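Local coordinates for probable cell division protein WhiA (Thermotoga maritima, PDB 3HYI) that probably binds DNA and takes part in cell division and chromosome segregation, joining a degenerate LAGLIDADG homing-endonuclease domain to a helix-turn-helix domain, at residues K37-L42 against F51-F56; A109-F114 against K149-F154; F181-A184 against K190-E193; A231-K236 against R257-S262. All coordinates share one frame; numbering follows the deposited sequence.

Interaction 1. Residues K37-L42 against F51-F56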
# COMPACT_ATOMS: atom_id res chain seq x y z
N LYS A 37 -6.26 -23.71 -15.30
CA LYS A 37 -6.10 -22.55 -16.19
C LYS A 37 -4.83 -21.75 -15.88
O LYS A 37 -4.14 -21.30 -16.79
CB LYS A 37 -7.32 -21.63 -16.11
CG LYS A 37 -8.60 -22.19 -16.73
CD LYS A 37 -8.42 -22.57 -18.19
CE LYS A 37 -9.76 -22.67 -18.90
NZ LYS A 37 -9.64 -23.36 -20.23
N ALA A 38 -4.54 -21.58 -14.59
CA ALA A 38 -3.39 -20.78 -14.16
C ALA A 38 -2.05 -21.52 -14.30
O ALA A 38 -1.09 -20.97 -14.84
CB ALA A 38 -3.58 -20.30 -12.72
N ARG A 39 -2.00 -22.76 -13.80
CA ARG A 39 -0.72 -23.48 -13.70
C ARG A 39 -0.74 -24.92 -14.22
O ARG A 39 0.22 -25.66 -14.00
CB ARG A 39 -0.25 -23.45 -12.24
CG ARG A 39 0.21 -22.08 -11.75
CD ARG A 39 1.41 -21.57 -12.55
NE ARG A 39 1.96 -20.32 -12.02
CZ ARG A 39 2.74 -20.23 -10.94
NH1 ARG A 39 3.08 -21.32 -10.25
NH2 ARG A 39 3.20 -19.05 -10.55
N GLY A 40 -1.80 -25.30 -14.92
CA GLY A 40 -1.92 -26.66 -15.44
C GLY A 40 -1.46 -26.76 -16.88
O GLY A 40 -1.94 -26.01 -17.74
N ASP A 41 -0.52 -27.66 -17.14
CA ASP A 41 -0.19 -28.04 -18.51
C ASP A 41 -1.01 -29.29 -18.82
O ASP A 41 -0.68 -30.39 -18.38
CB ASP A 41 1.31 -28.32 -18.66
CG ASP A 41 1.73 -28.50 -20.11
OD1 ASP A 41 0.96 -28.13 -21.02
OD2 ASP A 41 2.84 -29.03 -20.34
N LEU A 42 -2.11 -29.09 -19.55
CA LEU A 42 -3.06 -30.16 -19.82
C LEU A 42 -2.64 -30.96 -21.06
O LEU A 42 -2.19 -30.39 -22.05
CB LEU A 42 -4.46 -29.59 -20.01
CG LEU A 42 -5.60 -30.61 -19.99
N PHE A 51 0.80 -29.87 -12.96
CA PHE A 51 0.69 -28.60 -12.24
C PHE A 51 2.07 -28.15 -11.75
O PHE A 51 2.80 -28.93 -11.14
CB PHE A 51 -0.23 -28.74 -11.03
CG PHE A 51 -1.66 -29.02 -11.38
CD1 PHE A 51 -2.54 -27.97 -11.62
CD2 PHE A 51 -2.14 -30.32 -11.46
CE1 PHE A 51 -3.87 -28.22 -11.93
CE2 PHE A 51 -3.47 -30.57 -11.77
CZ PHE A 51 -4.33 -29.52 -12.01
N SER A 52 2.41 -26.89 -12.02
CA SER A 52 3.65 -26.29 -11.54
C SER A 52 3.28 -25.24 -10.49
O SER A 52 2.64 -24.25 -10.82
CB SER A 52 4.40 -25.63 -12.70
OG SER A 52 4.60 -26.54 -13.76
N LEU A 53 3.68 -25.47 -9.24
CA LEU A 53 3.25 -24.63 -8.13
C LEU A 53 4.43 -24.16 -7.28
O LEU A 53 5.26 -24.97 -6.87
CB LEU A 53 2.26 -25.38 -7.24
CG LEU A 53 0.96 -25.86 -7.90
CD1 LEU A 53 0.15 -26.70 -6.93
CD2 LEU A 53 0.13 -24.68 -8.41
N HIS A 54 4.49 -22.86 -7.00
CA HIS A 54 5.53 -22.29 -6.15
C HIS A 54 5.09 -22.16 -4.69
O HIS A 54 5.88 -21.76 -3.84
CB HIS A 54 5.97 -20.93 -6.70
CG HIS A 54 6.60 -21.01 -8.05
ND1 HIS A 54 5.85 -21.11 -9.21
CD2 HIS A 54 7.90 -21.03 -8.44
CE1 HIS A 54 6.66 -21.17 -10.25
NE2 HIS A 54 7.91 -21.13 -9.81
N SER A 55 3.83 -22.51 -4.42
CA SER A 55 3.27 -22.41 -3.07
C SER A 55 2.97 -23.80 -2.50
O SER A 55 2.39 -24.64 -3.19
CB SER A 55 1.99 -21.58 -3.11
OG SER A 55 1.36 -21.54 -1.85
N PHE A 56 3.38 -24.02 -1.26
CA PHE A 56 3.03 -25.25 -0.54
C PHE A 56 1.57 -25.25 -0.10
O PHE A 56 0.93 -26.30 -0.09
CB PHE A 56 3.94 -25.46 0.67
CG PHE A 56 5.33 -25.89 0.32
CD1 PHE A 56 6.39 -25.01 0.40
CD2 PHE A 56 5.57 -27.19 -0.12
CE1 PHE A 56 7.68 -25.41 0.07
CE2 PHE A 56 6.85 -27.59 -0.46
CZ PHE A 56 7.90 -26.70 -0.37
O HOH W 1 2.68 -27.17 -15.59
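Arg-39 and Gly-40 meet Phe-51 to His-54 where helix 25-39 of the LAGLIDADG-like part is followed by strand 40-43, which pairs in a beta hairpin with 48-53. Gly-40 and Phe-51 form an antiparallel non-hydrogen-bonded pair. The tight side is here: the Phe-51 ring leaves the sheet on the side where helices 25-39 and 56-68 pack, touching Phe-35 and Leu-62, and its CD1 lies 4.1 Å from Gly-40 CA. Beside this pair, Ser-52 N donates to Arg-39 O at 3.2 Å, nearly straight at 164°, and Phe-51 CA adds a CA-H...O contact to the same oxygen.

The looser side is polar and wetter. A water bridges Arg-39 O and Ser-52 OG, while the arginine chain, bent at chi2 (-62°), runs the other way and lays its aliphatic carbons along Ser-52 O. Arg-39 NH1 then donates to Ser-52 O at 3.0 Å, the acceptor lying in the guanidinium plane. Cut back to alanine, this position would probably leave Ser-52 O without its side-chain donor and the exposed His-54 ring freer to turn. Guanidinium and imidazole stand almost perpendicular, planes 85° apart. The second bond of Arg-39 NH1, 3.0 Å to His-54 ND1, is more bent than the first: NH1 sits almost exactly in the imidazole plane, while ND1 is tilted from the guanidinium plane.

Interaction 2. Residues A109-F114 against K149-F154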
# COMPACT_ATOMS: atom_id res chain seq x y z
N ALA A 109 -21.05 -18.36 -6.89
CA ALA A 109 -20.45 -19.45 -6.11
C ALA A 109 -19.34 -20.14 -6.91
O ALA A 109 -18.24 -20.33 -6.42
CB ALA A 109 -21.51 -20.45 -5.69
N LEU A 110 -19.64 -20.50 -8.16
CA LEU A 110 -18.65 -21.11 -9.04
C LEU A 110 -17.48 -20.16 -9.30
O LEU A 110 -16.32 -20.58 -9.30
CB LEU A 110 -19.28 -21.51 -10.38
CG LEU A 110 -20.39 -22.57 -10.32
CD1 LEU A 110 -21.06 -22.72 -11.69
CD2 LEU A 110 -19.85 -23.91 -9.83
N PHE A 111 -17.79 -18.89 -9.50
CA PHE A 111 -16.76 -17.88 -9.79
C PHE A 111 -15.81 -17.64 -8.62
O PHE A 111 -14.61 -17.46 -8.82
CB PHE A 111 -17.41 -16.57 -10.23
CG PHE A 111 -16.42 -15.49 -10.55
CD1 PHE A 111 -15.55 -15.63 -11.62
CD2 PHE A 111 -16.36 -14.34 -9.78
CE1 PHE A 111 -14.63 -14.64 -11.92
CE2 PHE A 111 -15.44 -13.34 -10.07
CZ PHE A 111 -14.58 -13.49 -11.15
N VAL A 112 -16.34 -17.63 -7.40
CA VAL A 112 -15.52 -17.43 -6.21
C VAL A 112 -14.52 -18.57 -6.03
O VAL A 112 -13.37 -18.34 -5.67
CB VAL A 112 -16.38 -17.29 -4.94
CG1 VAL A 112 -15.53 -17.41 -3.69
CG2 VAL A 112 -17.10 -15.95 -4.97
N SER A 113 -14.96 -19.80 -6.29
CA SER A 113 -14.10 -20.97 -6.22
C SER A 113 -13.03 -20.95 -7.31
O SER A 113 -11.88 -21.31 -7.06
CB SER A 113 -14.94 -22.24 -6.34
OG SER A 113 -15.79 -22.38 -5.21
N PHE A 114 -13.41 -20.53 -8.51
CA PHE A 114 -12.48 -20.35 -9.63
C PHE A 114 -11.42 -19.31 -9.27
O PHE A 114 -10.23 -19.52 -9.53
CB PHE A 114 -13.25 -19.93 -10.88
CG PHE A 114 -12.39 -19.76 -12.11
CD1 PHE A 114 -11.79 -20.86 -12.72
CD2 PHE A 114 -12.20 -18.51 -12.68
CE1 PHE A 114 -11.01 -20.71 -13.86
CE2 PHE A 114 -11.43 -18.35 -13.82
CZ PHE A 114 -10.83 -19.46 -14.41
N LYS A 149 -14.17 -9.07 -15.95
CA LYS A 149 -15.57 -8.64 -16.11
C LYS A 149 -16.45 -9.16 -14.96
O LYS A 149 -17.30 -8.43 -14.46
CB LYS A 149 -16.13 -9.13 -17.44
CG LYS A 149 -17.50 -8.56 -17.78
N SER A 150 -16.23 -10.41 -14.57
CA SER A 150 -17.01 -11.02 -13.48
C SER A 150 -16.67 -10.42 -12.12
O SER A 150 -17.53 -10.31 -11.26
CB SER A 150 -16.81 -12.54 -13.46
OG SER A 150 -17.53 -13.16 -14.51
N LEU A 151 -15.41 -10.04 -11.93
CA LEU A 151 -14.99 -9.32 -10.72
C LEU A 151 -15.78 -8.03 -10.56
O LEU A 151 -16.15 -7.66 -9.44
CB LEU A 151 -13.49 -9.02 -10.75
CG LEU A 151 -12.55 -10.16 -10.35
CD1 LEU A 151 -11.10 -9.79 -10.62
CD2 LEU A 151 -12.76 -10.53 -8.89
N LYS A 152 -16.03 -7.35 -11.68
CA LYS A 152 -16.78 -6.10 -11.69
C LYS A 152 -18.28 -6.34 -11.50
O LYS A 152 -18.91 -5.70 -10.66
CB LYS A 152 -16.55 -5.36 -13.01
N ASP A 153 -18.85 -7.26 -12.28
CA ASP A 153 -20.28 -7.56 -12.22
C ASP A 153 -20.72 -8.04 -10.84
O ASP A 153 -21.70 -7.54 -10.29
CB ASP A 153 -20.66 -8.63 -13.26
CG ASP A 153 -20.50 -8.14 -14.70
OD1 ASP A 153 -20.26 -8.98 -15.59
OD2 ASP A 153 -20.62 -6.92 -14.94
N PHE A 154 -19.98 -9.00 -10.28
CA PHE A 154 -20.35 -9.62 -9.01
C PHE A 154 -19.96 -8.81 -7.78
O PHE A 154 -20.74 -8.70 -6.84
CB PHE A 154 -19.73 -11.02 -8.89
CG PHE A 154 -20.32 -12.04 -9.84
CD1 PHE A 154 -21.69 -12.28 -9.87
CD2 PHE A 154 -19.50 -12.79 -10.67
CE1 PHE A 154 -22.23 -13.22 -10.73
CE2 PHE A 154 -20.04 -13.74 -11.54
CZ PHE A 154 -21.40 -13.95 -11.57
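The ring of Phe-111 has Ser-150 CB over one face, Leu-151 CG at its edge, in plane, and the ring of Phe-154 leaning obliquely against its CD2 side. Ser-150 CB makes a CH-pi contact, 3.5 Å from the centroid of the Phe-111 ring and shifted toward the rim, where CZ is the nearest carbon. Phe-111 CZ also meets Leu-151 CG at 4.0 Å. The two phenylalanine planes are inclined at 37° with centroids 5.6 Å apart, and CD2 of Phe-111 touches CD2 of Phe-154 at 3.6 Å.

What carries the ring across is its first torsion: with CG trans to the backbone N (chi1 -180°), Phe-111 reaches from helix 108-122 to helix 141-155, although the axes of the two short segments stay 11.3 Å apart. These short segments cross at -131° in the LAGLIDADG-like domain, 108-122 being the helix that leads into the first strand of its antiparallel sheet. Phe-105 and Phe-155 also touch the Phe-111 ring. A serine in its place would probably open a gap between the helices and leave the Ser-150 methylene and Leu-151 without the surface they pack on.

Ser-150 turns its carbon to the ring, while OG makes a weak hydrogen bond back to Leu-146 O in its own helix. The contact therefore rests on dispersion and shape, with the serine hydroxyl engaged within its helix and Phe-154 at the more exposed margin.

Interaction 3. Residues F181-A184 against K190-E193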
# COMPACT_ATOMS: atom_id res chain seq x y z
N PHE A 181 -12.11 -9.02 -2.25
CA PHE A 181 -11.60 -10.18 -2.96
C PHE A 181 -11.17 -11.27 -1.99
O PHE A 181 -11.58 -12.43 -2.13
CB PHE A 181 -10.40 -9.77 -3.83
CG PHE A 181 -9.84 -10.88 -4.67
CD1 PHE A 181 -10.29 -11.09 -5.97
CD2 PHE A 181 -8.86 -11.72 -4.15
CE1 PHE A 181 -9.77 -12.12 -6.74
CE2 PHE A 181 -8.34 -12.76 -4.92
CZ PHE A 181 -8.79 -12.95 -6.22
N LEU A 182 -10.36 -10.90 -1.01
CA LEU A 182 -9.83 -11.86 -0.04
C LEU A 182 -10.92 -12.50 0.80
O LEU A 182 -10.91 -13.70 1.03
CB LEU A 182 -8.78 -11.20 0.86
CG LEU A 182 -7.46 -10.82 0.18
CD1 LEU A 182 -6.58 -10.05 1.14
CD2 LEU A 182 -6.73 -12.05 -0.35
N GLU A 183 -11.87 -11.69 1.27
CA GLU A 183 -12.99 -12.20 2.06
C GLU A 183 -13.91 -13.10 1.23
O GLU A 183 -14.39 -14.12 1.72
CB GLU A 183 -13.80 -11.06 2.68
CG GLU A 183 -14.87 -11.56 3.64
CD GLU A 183 -15.44 -10.48 4.54
OE1 GLU A 183 -15.04 -9.31 4.40
OE2 GLU A 183 -16.30 -10.82 5.37
N ALA A 184 -14.14 -12.72 -0.02
CA ALA A 184 -14.95 -13.53 -0.94
C ALA A 184 -14.40 -14.95 -1.08
O ALA A 184 -15.16 -15.92 -1.04
CB ALA A 184 -15.03 -12.86 -2.31
N LYS A 190 -6.62 -12.71 8.55
CA LYS A 190 -5.75 -11.69 7.99
C LYS A 190 -6.46 -10.41 7.56
O LYS A 190 -5.81 -9.38 7.37
CB LYS A 190 -4.90 -12.25 6.84
CG LYS A 190 -3.60 -12.88 7.32
CD LYS A 190 -2.38 -12.36 6.56
CE LYS A 190 -1.14 -12.30 7.44
NZ LYS A 190 -1.04 -13.46 8.39
N LEU A 191 -7.78 -10.45 7.44
CA LEU A 191 -8.55 -9.25 7.13
C LEU A 191 -8.45 -8.22 8.26
O LEU A 191 -8.48 -7.02 8.01
CB LEU A 191 -10.03 -9.59 6.87
CG LEU A 191 -10.36 -10.64 5.81
CD1 LEU A 191 -11.83 -11.05 5.94
CD2 LEU A 191 -10.05 -10.13 4.41
N GLU A 192 -8.33 -8.71 9.49
CA GLU A 192 -8.20 -7.85 10.67
C GLU A 192 -6.84 -7.16 10.72
O GLU A 192 -6.74 -5.99 11.07
CB GLU A 192 -8.42 -8.66 11.95
N GLU A 193 -5.80 -7.91 10.37
CA GLU A 193 -4.43 -7.39 10.36
C GLU A 193 -4.26 -6.30 9.30
O GLU A 193 -3.60 -5.29 9.54
CB GLU A 193 -3.43 -8.51 10.08
CG GLU A 193 -3.42 -9.61 11.14
CD GLU A 193 -2.64 -10.83 10.71
OE1 GLU A 193 -1.60 -10.67 10.03
OE2 GLU A 193 -3.06 -11.96 11.05
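Leu-191 straddles Leu-182 and Glu-183, one methyl to each. Its CD2 lies 3.9 Å from Leu-182 CB and close to the backbone N of Glu-183, while CD1 of Leu-191 rests on the glutamate, 3.8 Å from Glu-183 CB and much the same from its CG. The glutamate passes Leu-191 at about a right angle. With CG of Glu-183 trans to its backbone N (chi1 -174°), the whole extended chain, out to CD and OE1, stays close to CD1 of Leu-191.

The two segments belong to helices 175-184 and 189-201 of the LAGLIDADG-like domain, and the leucine packs these two consecutive helices against each other across their short connecting loop. Leu-182 also points toward the second helix, but its side chain further meets Leu-134 of the sheet, Val-187 of the loop and Ile-13 of helix 9-16.

Lys-190, next to Leu-191, leads its chain away from helix 175-184. Lys-190 NZ forms a salt bridge with Glu-193 OE1 at 3.3 Å, about one turn on, and has a long, weak ion pair with Glu-12 of helix 9-16.

Interaction 4. Residues A231-K236 against R257-S262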
# COMPACT_ATOMS: atom_id res chain seq x y z
N ALA A 231 12.28 45.85 20.90
CA ALA A 231 13.65 45.79 21.43
C ALA A 231 14.59 46.76 20.69
O ALA A 231 15.40 47.43 21.31
CB ALA A 231 14.19 44.37 21.34
N ILE A 232 14.46 46.81 19.37
CA ILE A 232 15.26 47.71 18.54
C ILE A 232 14.93 49.17 18.83
O ILE A 232 15.83 50.02 18.86
CB ILE A 232 15.04 47.42 17.04
CG1 ILE A 232 15.60 46.04 16.69
CG2 ILE A 232 15.71 48.47 16.18
CD1 ILE A 232 15.14 45.52 15.36
N GLU A 233 13.65 49.47 19.05
CA GLU A 233 13.19 50.83 19.34
C GLU A 233 13.75 51.34 20.66
O GLU A 233 14.17 52.49 20.76
CB GLU A 233 11.66 50.91 19.39
CG GLU A 233 10.92 50.42 18.13
CD GLU A 233 10.85 51.44 17.02
OE1 GLU A 233 11.77 52.28 16.91
OE2 GLU A 233 9.86 51.40 16.25
N LEU A 234 13.74 50.48 21.68
CA LEU A 234 14.27 50.83 23.00
C LEU A 234 15.76 51.15 22.94
O LEU A 234 16.22 52.14 23.53
CB LEU A 234 14.04 49.69 24.00
CG LEU A 234 12.60 49.49 24.48
CD1 LEU A 234 12.46 48.15 25.18
CD2 LEU A 234 12.18 50.62 25.41
N ILE A 235 16.52 50.32 22.23
CA ILE A 235 17.96 50.50 22.06
C ILE A 235 18.26 51.79 21.30
O ILE A 235 19.17 52.53 21.65
CB ILE A 235 18.60 49.31 21.30
CG1 ILE A 235 18.56 48.04 22.15
CG2 ILE A 235 20.04 49.62 20.91
CD1 ILE A 235 18.88 46.78 21.37
N LYS A 236 17.48 52.03 20.24
CA LYS A 236 17.62 53.24 19.44
C LYS A 236 17.39 54.48 20.30
O LYS A 236 18.14 55.45 20.21
CB LYS A 236 16.62 53.23 18.27
CG LYS A 236 16.65 54.48 17.42
CD LYS A 236 15.85 54.32 16.14
CE LYS A 236 15.63 55.66 15.46
NZ LYS A 236 15.25 55.50 14.02
N ARG A 257 13.67 48.59 9.09
CA ARG A 257 13.34 49.09 7.76
C ARG A 257 12.45 48.12 6.99
O ARG A 257 11.79 48.51 6.03
CB ARG A 257 14.61 49.39 6.97
CG ARG A 257 15.42 50.56 7.53
CD ARG A 257 16.67 50.84 6.71
NE ARG A 257 17.52 51.85 7.35
N ASN A 258 12.44 46.85 7.40
CA ASN A 258 11.63 45.81 6.75
C ASN A 258 10.85 45.01 7.78
O ASN A 258 11.21 43.87 8.08
CB ASN A 258 12.52 44.86 5.94
CG ASN A 258 13.40 45.58 4.95
OD1 ASN A 258 13.05 45.71 3.77
ND2 ASN A 258 14.55 46.07 5.41
N LYS A 259 9.78 45.59 8.31
CA LYS A 259 9.09 45.02 9.48
C LYS A 259 8.13 43.88 9.17
O LYS A 259 7.69 43.19 10.09
CB LYS A 259 8.33 46.10 10.23
CG LYS A 259 9.08 47.40 10.38
CD LYS A 259 8.68 48.12 11.65
CE LYS A 259 8.62 49.62 11.43
NZ LYS A 259 8.62 50.35 12.72
N GLU A 260 7.80 43.69 7.90
CA GLU A 260 6.83 42.66 7.51
C GLU A 260 7.48 41.43 6.87
O GLU A 260 6.78 40.48 6.51
CB GLU A 260 5.79 43.28 6.57
CG GLU A 260 4.68 44.00 7.33
CD GLU A 260 3.78 44.84 6.45
OE1 GLU A 260 3.70 44.58 5.23
OE2 GLU A 260 3.15 45.78 6.99
N LEU A 261 8.81 41.43 6.76
CA LEU A 261 9.52 40.30 6.18
C LEU A 261 9.72 39.17 7.18
O LEU A 261 9.86 39.41 8.38
CB LEU A 261 10.89 40.72 5.64
CG LEU A 261 10.91 41.78 4.54
CD1 LEU A 261 12.33 41.97 4.03
CD2 LEU A 261 9.99 41.39 3.38
N SER A 262 9.75 37.95 6.68
CA SER A 262 10.12 36.79 7.48
C SER A 262 11.61 36.86 7.81
O SER A 262 12.37 37.56 7.14
CB SER A 262 9.83 35.51 6.70
OG SER A 262 10.62 35.45 5.53
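Glu-233 is the one residue of 231-236 that reaches Lys-259. Ala-231, at the start of the segment, faces helix 274-288, touching Ile-285 and Ala-288. Ile-232 turns to helix 246-257 and packs on Ala-252, Arg-255 and Leu-256. Glu-233 comes next, at the border of this apolar side: its chain touches Leu-256, then bends at chi2 (-82°) to bring the carboxylate round toward the loop. There Glu-233 OE2 faces Lys-259 NZ at 3.9 Å, a long salt bridge, with the two chains crossing at about a right angle.

All this lies in the C-terminal helix-turn-helix domain: Lys-259 sits in the loop that links helix 246-257 to helix 263-268, the latter within the predicted DNA-binding motif. At such a length the pairing is probably a weak electrostatic one between surface groups.

Farther along, Leu-234 touches Val-294 near the C-terminus, and Ile-235 returns to helix 274-288 at Ile-284 and Ile-287. Lys-236 ends the segment at the surface. The loop has firmer ties of its own: Arg-255 NH2 bonds to the backbone oxygens of Asn-258 and Leu-261, and Leu-261 packs on Leu-266.

In the fold
Interactions 1 to 3 belong to the LAGLIDADG-like part of the chain; interaction 4 lies in the helix-turn-helix domain, its centre about 62 to 77 Å from their centres. Interaction 2 is the buried one, apolar and aromatic. It touches both neighbours: Phe-114 CE1 lies 4.0 Å from Lys-37 CG of interaction 1, and Leu-151 CD2 is 3.9 Å from Phe-181 CD1 of interaction 3. Helix 108-122 also touches the hairpin, Ser-121 meeting Arg-39 and Leu-53. Interactions 1 and 3 are partly buried, the first chiefly hydrogen-bonded, the second aliphatic. Interaction 4 is a small surface contact between charges; it sits on helix 207-238, which follows helix 189-201 of interaction 3 in the chain.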